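Local coordinates for protein hydrogenase (NiFe) small subunit HydA (Allochromatium vinosum, PDB 3MYR) that forms the small, electron-transferring subunit of a [NiFe] hydrogenase, whose three iron-sulfur clusters probably carry electrons from hydrogen oxidation to an acceptor, at residues A[142-147]-A[155-160]; A[74-79]-A[133-138]; A[55-60]-A[94-99]. All blocks are in the same frame, centred on the assembly; numbering follows the deposited sequence.

All three contacts lie in the flavodoxin-like domain of the small subunit, which holds one of its two [4Fe-4S] clusters. Contacts 1 and 2 reach the same mixed sheet, with centres about 18 Å apart; the centres of contacts 2 and 3 are about 15 Å apart and those of 1 and 3 about 22 Å, without touching. Along the chain contacts 2 and 3 interleave, because segment 74-79 falls between the two helices of contact 3, while contact 1 follows them both. Tyr94 packs on Ile76 and Pro79, joining contacts 3 and 2, and Met133 meets Asn143, joining 2 and 1. Packing thus continues from the peripheral helices to the strand that leads into the cluster-bearing loop.

Contact 1 of 3, residues A[142-147]-A[155-160]; sequences INVPGC and TGVIAH. With SF4 (iron/sulfur cluster), chain I.
Val144 and Val157 join the two halves of a beta-loop-alpha unit in the flavodoxin-like domain, strand 141-144 and the helix 151-164 that follows it. Val144 CG2 meets Val157 CG2 at 3.9 Å, and the two short side chains slide past one another rather than meeting head on. In Val144 this methyl stands anti to the carbonyl carbon and the other branch, CG1, anti to the backbone N (chi1 180°), which puts CG2 in the path of the helix. Val157 CG1 has a second, looser neighbour in Ile142 CG2 at 4.5 Å. Ile142 and Val144 reach the helix together because alternate residues of a strand point to the same face; Asn143, between them, turns to the opposite side and packs on helix 111-116. Branched apolar residues suit this buried seam, where they fill space without bringing in polar atoms that would need partners. Phe179 also touches Val157, and Tyr180 touches Val144, so helix 177-180 adds aromatic cover.

Beyond Val144 the chain leaves the sheet and turns to the iron-sulfur cluster. At Gly146 phi is 117°, and a CB would press against the carbonyl O of Pro145, so a residue without a side chain fits this bend. Its amide N is held by Thr112 OG1. Cys147 SG then binds FE1 of the cluster at 2.3 Å, completing the set of Cys14, Cys17 and Cys113. The carbonyl O of Cys147 accepts hydrogen bonds from Arg59 and Lys211 of the large subunit, placing the loop at the interface. A functional loop at the carboxyl end of a parallel strand, with the next helix packed on that strand, is typical of doubly wound alpha/beta folds; here the loop carries a cluster ligand.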
loop_
_atom_site.group_PDB
_atom_site.type_symbol
_atom_site.label_atom_id
_atom_site.label_comp_id
_atom_site.label_asym_id
_atom_site.label_seq_id
_atom_site.Cartn_x
_atom_site.Cartn_y
_atom_site.Cartn_z
ATOM N N ILE A 142 -17.728 3.229 18.118
ATOM C CA ILE A 142 -16.878 2.210 18.758
ATOM C C ILE A 142 -15.477 2.447 18.222
ATOM O O ILE A 142 -15.305 2.459 17.017
ATOM C CB ILE A 142 -17.286 0.789 18.324
ATOM C CG1 ILE A 142 -18.699 0.466 18.780
ATOM C CG2 ILE A 142 -16.349 -0.262 18.928
ATOM C CD1 ILE A 142 -19.139 -0.821 18.002
ATOM N N ASN A 143 -14.479 2.624 19.078
ATOM C CA ASN A 143 -13.096 2.827 18.617
ATOM C C ASN A 143 -12.349 1.524 18.579
ATOM O O ASN A 143 -12.342 0.787 19.574
ATOM C CB ASN A 143 -12.410 3.754 19.599
ATOM C CG ASN A 143 -12.912 5.199 19.441
ATOM O OD1 ASN A 143 -13.283 5.581 18.334
ATOM N ND2 ASN A 143 -12.963 5.957 20.514
ATOM N N VAL A 144 -11.741 1.206 17.442
ATOM C CA VAL A 144 -11.020 -0.033 17.294
ATOM C C VAL A 144 -9.606 0.376 16.822
ATOM O O VAL A 144 -9.298 0.334 15.628
ATOM C CB VAL A 144 -11.742 -1.008 16.275
ATOM C CG1 VAL A 144 -10.930 -2.399 16.101
ATOM C CG2 VAL A 144 -13.193 -1.318 16.759
ATOM N N PRO A 145 -8.746 0.805 17.754
ATOM C CA PRO A 145 -7.469 1.471 17.379
ATOM C C PRO A 145 -6.337 0.456 17.187
ATOM O O PRO A 145 -6.578 -0.771 17.326
ATOM C CB PRO A 145 -7.183 2.352 18.551
ATOM C CG PRO A 145 -7.811 1.664 19.714
ATOM C CD PRO A 145 -9.121 1.066 19.143
ATOM N N GLY A 146 -5.121 0.937 16.959
ATOM C CA GLY A 146 -4.040 0.071 16.418
ATOM C C GLY A 146 -3.637 0.622 15.060
ATOM O O GLY A 146 -4.430 1.252 14.402
ATOM N N CYS A 147 -2.415 0.368 14.616
ATOM C CA CYS A 147 -1.914 1.019 13.411
ATOM C C CYS A 147 -1.218 -0.071 12.565
ATOM O O CYS A 147 0.023 -0.220 12.578
ATOM C CB CYS A 147 -0.932 2.136 13.851
ATOM S SG CYS A 147 -0.516 3.196 12.455
ATOM N N THR A 155 -12.571 -8.011 12.490
ATOM C CA THR A 155 -13.716 -8.843 12.152
ATOM C C THR A 155 -14.387 -9.381 13.441
ATOM O O THR A 155 -15.545 -9.688 13.423
ATOM C CB THR A 155 -13.293 -10.037 11.236
ATOM O OG1 THR A 155 -12.196 -10.731 11.857
ATOM C CG2 THR A 155 -12.770 -9.531 9.899
ATOM N N GLY A 156 -13.626 -9.572 14.506
ATOM C CA GLY A 156 -14.163 -9.909 15.829
ATOM C C GLY A 156 -15.236 -8.932 16.352
ATOM O O GLY A 156 -16.283 -9.347 16.862
ATOM N N VAL A 157 -14.967 -7.647 16.210
ATOM C CA VAL A 157 -15.897 -6.619 16.600
ATOM C C VAL A 157 -17.099 -6.679 15.691
ATOM O O VAL A 157 -18.245 -6.600 16.151
ATOM C CB VAL A 157 -15.247 -5.236 16.457
ATOM C CG1 VAL A 157 -16.311 -4.093 16.656
ATOM C CG2 VAL A 157 -14.194 -5.049 17.573
ATOM N N ILE A 158 -16.865 -6.810 14.397
ATOM C CA ILE A 158 -17.972 -6.895 13.483
ATOM C C ILE A 158 -18.822 -8.131 13.763
ATOM O O ILE A 158 -20.041 -8.026 13.785
ATOM C CB ILE A 158 -17.487 -6.887 12.011
ATOM C CG1 ILE A 158 -16.870 -5.524 11.695
ATOM C CG2 ILE A 158 -18.659 -7.211 11.049
ATOM C CD1 ILE A 158 -16.062 -5.516 10.357
ATOM N N ALA A 159 -18.180 -9.281 13.994
ATOM C CA ALA A 159 -18.947 -10.518 14.225
ATOM C C ALA A 159 -19.738 -10.401 15.550
ATOM O O ALA A 159 -20.820 -10.920 15.657
ATOM C CB ALA A 159 -18.006 -11.730 14.324
ATOM N N HIS A 160 -19.145 -9.765 16.571
ATOM C CA HIS A 160 -19.853 -9.555 17.829
ATOM C C HIS A 160 -21.200 -8.825 17.564
ATOM O O HIS A 160 -22.269 -9.224 18.057
ATOM C CB HIS A 160 -18.974 -8.719 18.739
ATOM C CG HIS A 160 -19.464 -8.632 20.152
ATOM N ND1 HIS A 160 -20.697 -8.097 20.488
ATOM C CD2 HIS A 160 -18.831 -8.884 21.322
ATOM C CE1 HIS A 160 -20.865 -8.195 21.796
ATOM N NE2 HIS A 160 -19.736 -8.634 22.329
HETATM FE FE1 SF4 I . -2.230 3.328 10.980
HETATM FE FE2 SF4 I . -4.761 2.627 10.035
HETATM FE FE3 SF4 I . -4.072 5.329 10.487
HETATM FE FE4 SF4 I . -2.933 3.542 8.380
HETATM S S1 SF4 I . -5.171 4.467 8.589
HETATM S S2 SF4 I . -1.997 5.153 9.633
HETATM S S3 SF4 I . -2.681 1.642 9.615
HETATM S S4 SF4 I . -4.188 3.695 12.042
#

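Contact 2 of 3, residues A[74-79]-A[133-138]; sequences GSIPGP and MDLVRD
Leu135, on the short helix 132-135, reaches across to Ile76 at the end of strand 69-77, a contact at the carboxyl end of an inner strand of the sheet of the flavodoxin-like alpha/beta domain. The tight part is on the Ile76 side. Leu135 CD2 sits 4.0 Å from Ile76 CG2 and is also close to CB, so this methyl lies against the branch point of the isoleucine instead of its end. Ile76 turns CG2 anti to the backbone N, with CG1 at chi1 -57°, and this pose sets the beta-branch before the leucine. A beta-branched residue suits the place twice over: it fits an extended strand and offers its bulk close to the main chain. The buried side chain is further enclosed by Phe11 and by Asn93 of helix 93-101, while its backbone pairs with Met130 of strand 129-130. Met130 also touches Leu135, so that strand backs both partners.

Toward solvent the contact is reduced to one atom pair: exposed Pro79 offers its ring carbon CD to Leu135 as the two side chains slide past each other. Pro79 also packs on Tyr94 of helix 93-101. Proline suits this outer turn, since its rigid ring offers an apolar surface with no amide hydrogen to satisfy. At Gly78, between Ile76 and Pro79 in the chain, a CB would be crowded by Pro79 CD, so glycine suits the position. The forked end of Leu135 thus spans the two zones, CD2 resting 3.8 Å from the buried Ile76 CB and CD1 at 3.8 Å from the exposed Pro79 CD.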
loop_
_atom_site.group_PDB
_atom_site.type_symbol
_atom_site.label_atom_id
_atom_site.label_comp_id
_atom_site.label_asym_id
_atom_site.label_seq_id
_atom_site.Cartn_x
_atom_site.Cartn_y
_atom_site.Cartn_z
ATOM N N GLY A 74 -9.058 6.488 8.889
ATOM C CA GLY A 74 -8.354 7.792 8.675
ATOM C C GLY A 74 -8.940 8.917 9.507
ATOM O O GLY A 74 -10.114 8.897 9.862
ATOM N N SER A 75 -8.139 9.936 9.765
ATOM C CA SER A 75 -8.581 11.158 10.430
ATOM C C SER A 75 -9.283 12.049 9.415
ATOM O O SER A 75 -9.313 11.756 8.224
ATOM C CB SER A 75 -7.375 11.879 11.085
ATOM O OG SER A 75 -6.458 12.194 10.030
ATOM N N ILE A 76 -9.962 13.062 9.917
ATOM C CA ILE A 76 -10.716 13.991 9.090
ATOM C C ILE A 76 -10.235 15.424 9.404
ATOM O O ILE A 76 -10.220 15.825 10.585
ATOM C CB ILE A 76 -12.195 13.899 9.507
ATOM C CG1 ILE A 76 -12.683 12.415 9.345
ATOM C CG2 ILE A 76 -13.081 14.859 8.667
ATOM C CD1 ILE A 76 -12.700 11.580 10.706
ATOM N N PRO A 77 -9.920 16.227 8.369
ATOM C CA PRO A 77 -9.611 17.626 8.693
ATOM C C PRO A 77 -10.875 18.255 9.179
ATOM O O PRO A 77 -11.931 18.179 8.506
ATOM C CB PRO A 77 -9.187 18.231 7.344
ATOM C CG PRO A 77 -8.762 17.004 6.480
ATOM C CD PRO A 77 -9.693 15.890 6.943
ATOM N N GLY A 78 -10.782 18.873 10.351
ATOM C CA GLY A 78 -11.965 19.397 11.019
ATOM C C GLY A 78 -12.597 20.588 10.307
ATOM O O GLY A 78 -12.006 21.168 9.376
ATOM N N PRO A 79 -13.781 20.999 10.775
ATOM C CA PRO A 79 -14.528 22.034 10.001
ATOM C C PRO A 79 -13.810 23.406 10.065
ATOM O O PRO A 79 -14.069 24.238 9.250
ATOM C CB PRO A 79 -15.911 22.092 10.710
ATOM C CG PRO A 79 -15.607 21.607 12.141
ATOM C CD PRO A 79 -14.533 20.533 11.961
ATOM N N MET A 133 -14.799 10.535 17.179
ATOM C CA MET A 133 -15.526 10.820 18.431
ATOM C C MET A 133 -15.528 12.322 18.777
ATOM O O MET A 133 -16.478 12.844 19.340
ATOM C CB MET A 133 -14.927 9.992 19.580
ATOM C CG MET A 133 -13.513 10.435 19.978
ATOM S SD MET A 133 -12.633 9.334 21.159
ATOM C CE MET A 133 -13.303 9.929 22.716
ATOM N N ASP A 134 -14.478 13.041 18.396
ATOM C CA ASP A 134 -14.490 14.503 18.548
ATOM C C ASP A 134 -15.482 15.206 17.627
ATOM O O ASP A 134 -16.059 16.223 17.978
ATOM C CB ASP A 134 -13.084 15.107 18.342
ATOM C CG ASP A 134 -12.144 14.835 19.555
ATOM O OD1 ASP A 134 -12.560 14.186 20.551
ATOM O OD2 ASP A 134 -10.975 15.186 19.453
ATOM N N LEU A 135 -15.697 14.656 16.459
ATOM C CA LEU A 135 -16.601 15.278 15.487
ATOM C C LEU A 135 -18.029 14.760 15.489
ATOM O O LEU A 135 -18.966 15.454 15.013
ATOM C CB LEU A 135 -16.060 15.041 14.107
ATOM C CG LEU A 135 -14.955 15.946 13.534
ATOM C CD1 LEU A 135 -14.602 17.343 14.051
ATOM C CD2 LEU A 135 -13.952 15.293 12.576
ATOM N N VAL A 136 -18.203 13.536 15.971
ATOM C CA VAL A 136 -19.467 12.884 15.853
ATOM C C VAL A 136 -19.883 12.536 17.260
ATOM O O VAL A 136 -19.356 11.570 17.881
ATOM C CB VAL A 136 -19.360 11.567 15.046
ATOM C CG1 VAL A 136 -20.778 10.873 15.041
ATOM C CG2 VAL A 136 -18.891 11.869 13.614
ATOM N N ARG A 137 -20.864 13.275 17.765
ATOM C CA ARG A 137 -21.282 13.120 19.158
ATOM C C ARG A 137 -22.677 12.544 19.318
ATOM O O ARG A 137 -23.079 12.154 20.429
ATOM C CB ARG A 137 -21.188 14.442 19.920
ATOM C CG ARG A 137 -19.693 14.844 20.218
ATOM C CD ARG A 137 -19.595 16.234 20.810
ATOM N NE ARG A 137 -20.355 16.320 22.057
ATOM C CZ ARG A 137 -20.084 15.652 23.177
ATOM N NH1 ARG A 137 -18.986 14.875 23.266
ATOM N NH2 ARG A 137 -20.886 15.846 24.236
ATOM N N ASP A 138 -23.485 12.505 18.283
ATOM C CA ASP A 138 -24.793 12.100 18.723
ATOM C C ASP A 138 -25.166 10.683 18.296
ATOM O O ASP A 138 -26.295 10.375 18.108
ATOM C CB ASP A 138 -25.836 13.258 18.605
ATOM C CG ASP A 138 -25.451 14.507 19.558
ATOM O OD1 ASP A 138 -25.561 14.410 20.846
ATOM O OD2 ASP A 138 -24.973 15.562 18.992
#

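Contact 3 of 3, residues A[55-60]-A[94-99]; sequences AARLQA and YSILME
Ile96 and Glu99, about one turn apart on helix 93-101, both meet the guanidinium of Arg57 on helix 50-63. The two helices flank the sheet of the alpha/beta domain; the axes of segments 55-60 and 94-99 come within 12.9 Å of each other at 28° from parallel, a gap that a long arginine can span. Following segment 94-99 along the chain, Ile96 comes first: its CG2 lies 4.1 Å from Arg57 CZ, over the centre of one guanidinium face, where an apolar methyl covers the flat group and takes none of its N-H bonds. Leu97 turns away, onto Val72 and Ile76 of the sheet. Glu99 then closes the salt bridge at the edge. Arg57 NH2 donates a nearly straight 2.9 Å bond to Glu99 OE2, which accepts it on its anti lone pair, and NH1 adds a weak one to the same oxygen; the two flat groups are nearly coplanar. Arg57 is extended to CD and bends at chi3 (68°), which turns its end to the glutamate. Leu58, crossing the glutamate at about a right angle, brings CD2 near OE2. A methionine in place of Arg57 would probably leave Glu99 without its charge mate and Ile96 CG2 without the flat surface it covers. Glu54 also bridges to NH1, so two carboxylates probably offset the charge of this buried arginine and help keep it ionised.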
loop_
_atom_site.group_PDB
_atom_site.type_symbol
_atom_site.label_atom_id
_atom_site.label_comp_id
_atom_site.label_asym_id
_atom_site.label_seq_id
_atom_site.Cartn_x
_atom_site.Cartn_y
_atom_site.Cartn_z
ATOM N N ALA A 55 -23.260 7.288 -6.148
ATOM C CA ALA A 55 -24.685 6.942 -6.147
ATOM C C ALA A 55 -24.901 5.680 -5.289
ATOM O O ALA A 55 -25.912 5.571 -4.639
ATOM C CB ALA A 55 -25.232 6.756 -7.610
ATOM N N ALA A 56 -23.933 4.759 -5.229
ATOM C CA ALA A 56 -24.162 3.566 -4.442
ATOM C C ALA A 56 -24.145 3.914 -2.952
ATOM O O ALA A 56 -24.942 3.348 -2.163
ATOM C CB ALA A 56 -23.093 2.464 -4.768
ATOM N N ARG A 57 -23.248 4.818 -2.532
ATOM C CA ARG A 57 -23.247 5.192 -1.121
ATOM C C ARG A 57 -24.595 5.888 -0.771
ATOM O O ARG A 57 -25.218 5.576 0.254
ATOM C CB ARG A 57 -22.043 6.078 -0.746
ATOM C CG ARG A 57 -22.179 6.763 0.580
ATOM C CD ARG A 57 -20.958 7.636 0.929
ATOM N NE ARG A 57 -20.805 8.812 0.092
ATOM C CZ ARG A 57 -21.429 9.968 0.300
ATOM N NH1 ARG A 57 -21.260 10.949 -0.576
ATOM N NH2 ARG A 57 -22.239 10.152 1.351
ATOM N N LEU A 58 -25.035 6.820 -1.619
ATOM C CA LEU A 58 -26.271 7.566 -1.333
ATOM C C LEU A 58 -27.508 6.653 -1.328
ATOM O O LEU A 58 -28.418 6.821 -0.525
ATOM C CB LEU A 58 -26.460 8.761 -2.316
ATOM C CG LEU A 58 -25.293 9.786 -2.276
ATOM C CD1 LEU A 58 -25.491 10.790 -3.440
ATOM C CD2 LEU A 58 -25.275 10.526 -0.951
ATOM N N GLN A 59 -27.542 5.680 -2.226
ATOM C CA GLN A 59 -28.675 4.767 -2.255
ATOM C C GLN A 59 -28.662 3.833 -1.012
ATOM O O GLN A 59 -29.683 3.572 -0.384
ATOM C CB GLN A 59 -28.646 3.965 -3.543
ATOM C CG GLN A 59 -29.883 3.037 -3.726
ATOM C CD GLN A 59 -29.719 2.023 -4.872
ATOM O OE1 GLN A 59 -28.822 2.150 -5.711
ATOM N NE2 GLN A 59 -30.578 1.003 -4.892
ATOM N N ALA A 60 -27.488 3.388 -0.605
ATOM C CA ALA A 60 -27.387 2.707 0.683
ATOM C C ALA A 60 -27.914 3.549 1.824
ATOM O O ALA A 60 -28.617 3.030 2.664
ATOM C CB ALA A 60 -25.925 2.225 0.971
ATOM N N TYR A 94 -15.035 16.242 5.858
ATOM C CA TYR A 94 -15.873 16.592 7.008
ATOM C C TYR A 94 -17.349 16.595 6.635
ATOM O O TYR A 94 -18.233 16.008 7.333
ATOM C CB TYR A 94 -15.491 17.972 7.544
ATOM C CG TYR A 94 -16.427 18.424 8.639
ATOM C CD1 TYR A 94 -16.374 17.786 9.884
ATOM C CD2 TYR A 94 -17.485 19.331 8.384
ATOM C CE1 TYR A 94 -17.244 18.120 10.918
ATOM C CE2 TYR A 94 -18.384 19.692 9.437
ATOM C CZ TYR A 94 -18.231 19.075 10.708
ATOM O OH TYR A 94 -19.074 19.308 11.803
ATOM N N SER A 95 -17.620 17.186 5.476
ATOM C CA SER A 95 -19.007 17.207 4.940
ATOM C C SER A 95 -19.578 15.761 4.713
ATOM O O SER A 95 -20.735 15.445 5.063
ATOM C CB SER A 95 -18.960 17.959 3.618
ATOM O OG SER A 95 -20.215 18.021 3.126
ATOM N N ILE A 96 -18.742 14.878 4.180
ATOM C CA ILE A 96 -19.152 13.503 3.874
ATOM C C ILE A 96 -19.372 12.713 5.179
ATOM O O ILE A 96 -20.349 11.991 5.344
ATOM C CB ILE A 96 -18.102 12.793 2.976
ATOM C CG1 ILE A 96 -17.983 13.501 1.584
ATOM C CG2 ILE A 96 -18.464 11.275 2.847
ATOM C CD1 ILE A 96 -16.484 13.296 1.001
ATOM N N LEU A 97 -18.456 12.879 6.132
ATOM C CA LEU A 97 -18.600 12.263 7.439
ATOM C C LEU A 97 -19.945 12.628 8.067
ATOM O O LEU A 97 -20.739 11.708 8.437
ATOM C CB LEU A 97 -17.446 12.680 8.366
ATOM C CG LEU A 97 -17.617 12.245 9.844
ATOM C CD1 LEU A 97 -17.326 10.710 9.884
ATOM C CD2 LEU A 97 -16.544 12.926 10.713
ATOM N N MET A 98 -20.234 13.930 8.161
ATOM C CA MET A 98 -21.388 14.359 8.923
ATOM C C MET A 98 -22.632 13.905 8.196
ATOM O O MET A 98 -23.572 13.437 8.827
ATOM C CB MET A 98 -21.416 15.903 9.183
ATOM C CG MET A 98 -20.196 16.393 10.070
ATOM S SD MET A 98 -19.837 15.314 11.475
ATOM C CE MET A 98 -21.250 15.796 12.517
ATOM N N GLU A 99 -22.635 13.983 6.861
ATOM C CA GLU A 99 -23.849 13.597 6.123
ATOM C C GLU A 99 -24.055 12.032 6.165
ATOM O O GLU A 99 -25.172 11.574 6.298
ATOM C CB GLU A 99 -23.769 14.153 4.702
ATOM C CG GLU A 99 -24.375 13.259 3.630
ATOM C CD GLU A 99 -23.958 13.640 2.175
ATOM O OE1 GLU A 99 -24.365 14.743 1.731
ATOM O OE2 GLU A 99 -23.238 12.853 1.488
#